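Local atomic coordinates of beta-L-arabinobiosidase (Bacteroides thetaiotaomicron, PDB entry 5MQR), a protein that hydrolyses glycosidic bonds, probably as a beta-L-arabinobiosidase in the breakdown of complex plant pectin by a gut bacterium. Residues Lys1050-Cys1055 / Asp1071-Arg1076; Lys1081-Phe1086 / Thr1099-Glu1104. All blocks are in the same frame, centred on the assembly; numbering follows the deposited sequence.

How the contacts relate
Both contacts belong to the small C-terminal beta domain and reach the same antiparallel sheet, but contact 1 lies at the surface and contact 2 inside. Contact 1 joins the start of strand 1053-1061 to the turn that follows strand 1064-1071, using an arginine-tryptophan stack, one backbone hydrogen bond and a water. Contact 2 brings the face of the next strand, 1082-1087, against strand 1101-1103 of a second sheet, mainly through aliphatic and sulfur packing. Their centres are about 14 Å apart, and they meet where Asp1071 O and Gly1082 N, 2.8 Å apart, probably form a hydrogen bond between neighbouring strands. Along the chain, contact 1 closes before contact 2 opens.

Contact 1: Lys1050-Cys1055 / Asp1071-Arg1076; sequences KWDWFC and DKNGDR
The guanidinium of Arg1076 lies flat over one face of the Trp1053 indole, the two planes only 11° apart. Arg1076 CZ sits 3.7 Å from the centroid of the six-membered ring in a cation-pi contact, while its CD makes a CH-pi contact with the five-membered ring, so the arginine covers the indole along its length. This course follows from a side chain that leaves with CG opposite the backbone N, turns once at chi2 (68°) and then runs straight. Trp1053 meets it by placing CG between its own backbone N and carbonyl carbon, at chi1 46°. A leucine here would probably leave the guanidinium without a flat surface to lie on, freer to turn about its salt bridge with Glu662.

Alongside, Lys1072 N donates a hydrogen bond to Asp1052 O, 2.9 Å away. Their side chains bring opposite charges near without a salt bridge, Asp1052 OD1 and Lys1072 NZ being 4.6 Å apart. Water 1 accepts from Asn1073 N and lies in donating reach of Asp1052 O (2.8 Å) and Asp1071 OD1 (2.7 Å), bridging the two segments. An aspartate suits position 1071 because its carboxylate faces the backbone of its own turn: OD1 takes a weak bond from Gly1074 N, Arg1076 N is shared weakly between OD1 and OD2, and OD2 also accepts from Tyr1077 N. Gly1074 fits the turn through its positive phi.

Trp1053 and Asp1071 form an antiparallel non-hydrogen-bonded pair with both side chains on one face of the sheet. This is where strand 1053-1061 begins and its hairpin partner 1064-1071 ends. On the opposite flank of 1053-1061 runs strand 660-662, whose Glu662 touches Trp1053 as well as pairing with Arg1076, tying the turn across the strand between them.

Contact 2: Lys1081-Phe1086 / Thr1099-Glu1104; sequences KGLRIF and TRLVCE
Ile1085 points its CD1 methyl into the angle between two side chains of the facing strand, 3.7 Å from Leu1101 CD2 and 3.6 Å from Cys1103 SG. With CG1 anti to the carbonyl carbon (chi1 -63°) and the chain extended beyond it, the isoleucine reaches straight across and meets Leu1101 tip to tip. Cys1103, small and only weakly polar, lays its sulfur against the same methyl. One branch of Leu1101 serves both neighbours, for its CD2 also comes within 4.3 Å of Leu1083 CG. Leu1083 in turn sends CD2 over the backbone at Thr1099, 3.5 Å from Thr1099 O.

The backbones stay well apart, with strand axes 9.0 Å from each other at closest approach and inclined by 27°. This is the face-to-face packing of a beta sandwich: strand 1082-1087 lies within a five-stranded antiparallel sheet, and 1101-1103 pairs with 1040-1042 to form the opposing layer. Ile1042 of that layer touches Leu1083, Ile1085 and Leu1101, so the branched aliphatic residues interlock from both sheets.

Alternation along the strands sorts the residue types. Leu1083, Ile1085, Leu1101 and Cys1103 turn inward, whereas Arg1084, Val1102 and, just before the strand, Arg1100 are directed away from the interface. On the other face of its own sheet, Arg1084 NH2 donates to Lys1081 O at 3.0 Å, the acceptor lying somewhat out of the guanidinium plane, and NH1 forms a salt bridge with Glu1091 on the adjoining strand 1090-1095.

Contact 1: Lys1050-Cys1055 / Asp1071-Arg1076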
# COMPACT_ATOMS: atom_id res chain seq x y z
N LYS A 1050 -17.16 5.90 7.76
CA LYS A 1050 -17.09 7.30 7.37
C LYS A 1050 -16.30 7.42 6.06
O LYS A 1050 -16.81 7.96 5.09
CB LYS A 1050 -16.44 8.13 8.48
CG LYS A 1050 -16.24 9.61 8.17
CD LYS A 1050 -17.49 10.33 7.72
CE LYS A 1050 -18.54 10.45 8.82
NZ LYS A 1050 -19.71 11.26 8.34
N TRP A 1051 -15.07 6.89 6.07
CA TRP A 1051 -14.13 6.95 4.96
C TRP A 1051 -13.60 5.55 4.54
O TRP A 1051 -13.07 4.80 5.37
CB TRP A 1051 -12.92 7.83 5.34
CG TRP A 1051 -13.23 9.28 5.52
CD1 TRP A 1051 -14.33 9.97 5.06
CD2 TRP A 1051 -12.40 10.25 6.18
NE1 TRP A 1051 -14.25 11.28 5.44
CE2 TRP A 1051 -13.08 11.48 6.12
CE3 TRP A 1051 -11.16 10.19 6.83
CZ2 TRP A 1051 -12.55 12.65 6.67
CZ3 TRP A 1051 -10.65 11.34 7.40
CH2 TRP A 1051 -11.34 12.56 7.30
N ASP A 1052 -13.68 5.24 3.25
CA ASP A 1052 -13.16 3.97 2.75
C ASP A 1052 -11.65 3.88 2.86
O ASP A 1052 -11.11 2.78 2.91
CB ASP A 1052 -13.53 3.76 1.28
CG ASP A 1052 -14.99 3.48 1.09
OD1 ASP A 1052 -15.73 3.22 2.07
OD2 ASP A 1052 -15.40 3.51 -0.08
N TRP A 1053 -10.97 5.02 2.91
CA TRP A 1053 -9.52 5.02 3.05
C TRP A 1053 -9.05 6.33 3.57
O TRP A 1053 -9.74 7.33 3.42
CB TRP A 1053 -8.86 4.77 1.68
CG TRP A 1053 -9.43 5.57 0.55
CD1 TRP A 1053 -10.45 5.20 -0.30
CD2 TRP A 1053 -9.05 6.89 0.16
NE1 TRP A 1053 -10.72 6.22 -1.20
CE2 TRP A 1053 -9.87 7.26 -0.93
CE3 TRP A 1053 -8.11 7.81 0.65
CZ2 TRP A 1053 -9.75 8.51 -1.57
CZ3 TRP A 1053 -7.98 9.05 0.01
CH2 TRP A 1053 -8.81 9.39 -1.08
N PHE A 1054 -7.86 6.32 4.17
CA PHE A 1054 -7.14 7.57 4.45
C PHE A 1054 -5.72 7.22 4.78
O PHE A 1054 -5.40 6.05 5.03
CB PHE A 1054 -7.76 8.40 5.59
CG PHE A 1054 -7.87 7.67 6.91
CD1 PHE A 1054 -6.79 7.58 7.76
CD2 PHE A 1054 -9.07 7.09 7.30
CE1 PHE A 1054 -6.89 6.90 8.98
CE2 PHE A 1054 -9.18 6.40 8.50
CZ PHE A 1054 -8.08 6.32 9.35
N CYS A 1055 -4.86 8.23 4.84
CA CYS A 1055 -3.47 7.97 5.18
C CYS A 1055 -2.78 9.20 5.71
O CYS A 1055 -2.92 10.27 5.16
CB CYS A 1055 -2.74 7.45 3.93
SG CYS A 1055 -0.96 7.27 4.15
N ASP A 1071 -7.61 1.22 4.81
CA ASP A 1071 -7.99 0.82 3.44
C ASP A 1071 -8.99 -0.29 3.59
O ASP A 1071 -8.65 -1.46 3.74
CB ASP A 1071 -6.76 0.39 2.64
CG ASP A 1071 -6.99 0.39 1.12
OD1 ASP A 1071 -8.16 0.47 0.65
OD2 ASP A 1071 -5.96 0.30 0.38
N LYS A 1072 -10.26 0.09 3.58
CA LYS A 1072 -11.33 -0.84 3.85
C LYS A 1072 -11.38 -1.99 2.86
O LYS A 1072 -11.55 -3.13 3.25
CB LYS A 1072 -12.66 -0.12 3.81
CG LYS A 1072 -13.85 -0.96 4.24
CD LYS A 1072 -15.15 -0.33 3.77
CE LYS A 1072 -16.30 -1.31 3.89
NZ LYS A 1072 -17.27 -1.06 2.77
N ASN A 1073 -11.25 -1.66 1.58
CA ASN A 1073 -11.39 -2.62 0.50
C ASN A 1073 -10.06 -3.08 -0.11
O ASN A 1073 -10.05 -3.97 -0.95
CB ASN A 1073 -12.28 -2.02 -0.61
CG ASN A 1073 -13.67 -1.68 -0.12
OD1 ASN A 1073 -14.20 -0.61 -0.40
ND2 ASN A 1073 -14.25 -2.57 0.64
N GLY A 1074 -8.96 -2.44 0.30
CA GLY A 1074 -7.61 -2.83 -0.08
C GLY A 1074 -7.07 -2.22 -1.36
O GLY A 1074 -5.93 -2.50 -1.73
N ASP A 1075 -7.86 -1.37 -2.01
CA ASP A 1075 -7.52 -0.91 -3.37
C ASP A 1075 -6.96 0.51 -3.45
O ASP A 1075 -6.54 0.94 -4.51
CB ASP A 1075 -8.69 -1.10 -4.35
CG ASP A 1075 -9.91 -0.27 -3.98
OD1 ASP A 1075 -10.17 -0.06 -2.76
OD2 ASP A 1075 -10.61 0.14 -4.92
N ARG A 1076 -6.92 1.23 -2.34
CA ARG A 1076 -6.30 2.55 -2.37
C ARG A 1076 -4.78 2.45 -2.31
O ARG A 1076 -4.11 3.17 -3.04
CB ARG A 1076 -6.82 3.46 -1.22
CG ARG A 1076 -6.27 4.88 -1.23
CD ARG A 1076 -6.78 5.66 -2.42
NE ARG A 1076 -6.34 7.05 -2.44
CZ ARG A 1076 -6.66 7.91 -3.42
NH1 ARG A 1076 -7.46 7.52 -4.42
NH2 ARG A 1076 -6.22 9.15 -3.39
O HOH W 1 -10.76 1.18 0.65

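Contact 2: Lys1081-Phe1086 / Thr1099-Glu1104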
# COMPACT_ATOMS: atom_id res chain seq x y z
N LYS A 1081 -6.07 -5.05 3.50
CA LYS A 1081 -7.21 -4.35 4.04
C LYS A 1081 -6.96 -3.95 5.50
O LYS A 1081 -6.15 -4.54 6.19
CB LYS A 1081 -8.44 -5.21 3.96
CG LYS A 1081 -8.83 -5.57 2.55
CD LYS A 1081 -10.19 -6.25 2.55
CE LYS A 1081 -10.58 -6.80 1.19
NZ LYS A 1081 -12.00 -7.30 1.23
N GLY A 1082 -7.68 -2.94 5.94
CA GLY A 1082 -7.69 -2.54 7.34
C GLY A 1082 -6.76 -1.40 7.69
O GLY A 1082 -6.35 -0.62 6.82
N LEU A 1083 -6.47 -1.31 8.98
CA LEU A 1083 -5.72 -0.23 9.57
C LEU A 1083 -4.28 -0.69 9.74
O LEU A 1083 -4.05 -1.69 10.38
CB LEU A 1083 -6.31 0.11 10.95
CG LEU A 1083 -5.60 1.18 11.77
CD1 LEU A 1083 -5.60 2.53 11.05
CD2 LEU A 1083 -6.24 1.29 13.16
N ARG A 1084 -3.32 0.06 9.21
CA ARG A 1084 -1.92 -0.37 9.27
C ARG A 1084 -1.00 0.76 9.64
O ARG A 1084 -1.24 1.91 9.28
CB ARG A 1084 -1.47 -0.92 7.92
CG ARG A 1084 -1.97 -2.31 7.69
CD ARG A 1084 -1.68 -2.84 6.28
NE ARG A 1084 -2.69 -3.85 5.97
CZ ARG A 1084 -2.55 -5.16 6.15
NH1 ARG A 1084 -1.40 -5.65 6.56
NH2 ARG A 1084 -3.56 -5.97 5.88
N ILE A 1085 0.04 0.41 10.36
CA ILE A 1085 1.10 1.33 10.76
C ILE A 1085 2.38 0.85 10.10
O ILE A 1085 2.69 -0.34 10.17
CB ILE A 1085 1.33 1.30 12.26
CG1 ILE A 1085 0.07 1.79 12.98
CG2 ILE A 1085 2.55 2.16 12.65
CD1 ILE A 1085 0.08 1.53 14.47
N PHE A 1086 3.12 1.78 9.48
CA PHE A 1086 4.43 1.47 8.94
C PHE A 1086 5.48 2.32 9.65
O PHE A 1086 5.24 3.47 9.98
CB PHE A 1086 4.48 1.70 7.42
CG PHE A 1086 3.57 0.79 6.62
CD1 PHE A 1086 2.20 1.02 6.58
CD2 PHE A 1086 4.08 -0.29 5.88
CE1 PHE A 1086 1.34 0.19 5.84
CE2 PHE A 1086 3.24 -1.13 5.15
CZ PHE A 1086 1.86 -0.89 5.13
N THR A 1099 -9.84 1.02 15.28
CA THR A 1099 -9.90 0.71 16.70
C THR A 1099 -8.49 0.97 17.22
O THR A 1099 -7.59 1.25 16.42
CB THR A 1099 -10.40 -0.75 16.95
OG1 THR A 1099 -10.59 -0.96 18.35
CG2 THR A 1099 -9.42 -1.80 16.44
N ARG A 1100 -8.31 0.94 18.53
CA ARG A 1100 -6.98 1.14 19.10
C ARG A 1100 -5.96 0.05 18.62
O ARG A 1100 -6.23 -1.13 18.66
CB ARG A 1100 -7.04 1.16 20.63
CG ARG A 1100 -5.72 1.47 21.28
CD ARG A 1100 -5.77 1.42 22.79
NE ARG A 1100 -6.27 2.67 23.33
CZ ARG A 1100 -7.36 2.84 24.10
NH1 ARG A 1100 -8.13 1.81 24.47
NH2 ARG A 1100 -7.68 4.07 24.51
N LEU A 1101 -4.79 0.48 18.19
CA LEU A 1101 -3.74 -0.41 17.73
C LEU A 1101 -2.43 0.06 18.35
O LEU A 1101 -2.05 1.23 18.20
CB LEU A 1101 -3.67 -0.39 16.20
CG LEU A 1101 -2.53 -1.16 15.54
CD1 LEU A 1101 -2.53 -2.64 15.92
CD2 LEU A 1101 -2.63 -0.99 14.02
N VAL A 1102 -1.77 -0.86 19.06
CA VAL A 1102 -0.57 -0.61 19.83
C VAL A 1102 0.51 -1.54 19.31
O VAL A 1102 0.32 -2.75 19.28
CB VAL A 1102 -0.83 -0.87 21.33
CG1 VAL A 1102 0.47 -0.88 22.12
CG2 VAL A 1102 -1.78 0.18 21.89
N CYS A 1103 1.64 -0.98 18.91
CA CYS A 1103 2.79 -1.74 18.46
C CYS A 1103 3.89 -1.59 19.47
O CYS A 1103 4.55 -0.55 19.51
CB CYS A 1103 3.26 -1.21 17.11
SG CYS A 1103 1.94 -1.25 15.90
N GLU A 1104 4.09 -2.62 20.29
CA GLU A 1104 5.07 -2.54 21.37
C GLU A 1104 6.47 -2.59 20.86
O GLU A 1104 6.78 -3.38 19.98
CB GLU A 1104 4.85 -3.64 22.39
CG GLU A 1104 3.49 -3.52 23.07
CD GLU A 1104 3.51 -3.87 24.55
OE1 GLU A 1104 4.61 -4.08 25.14
OE2 GLU A 1104 2.39 -3.91 25.13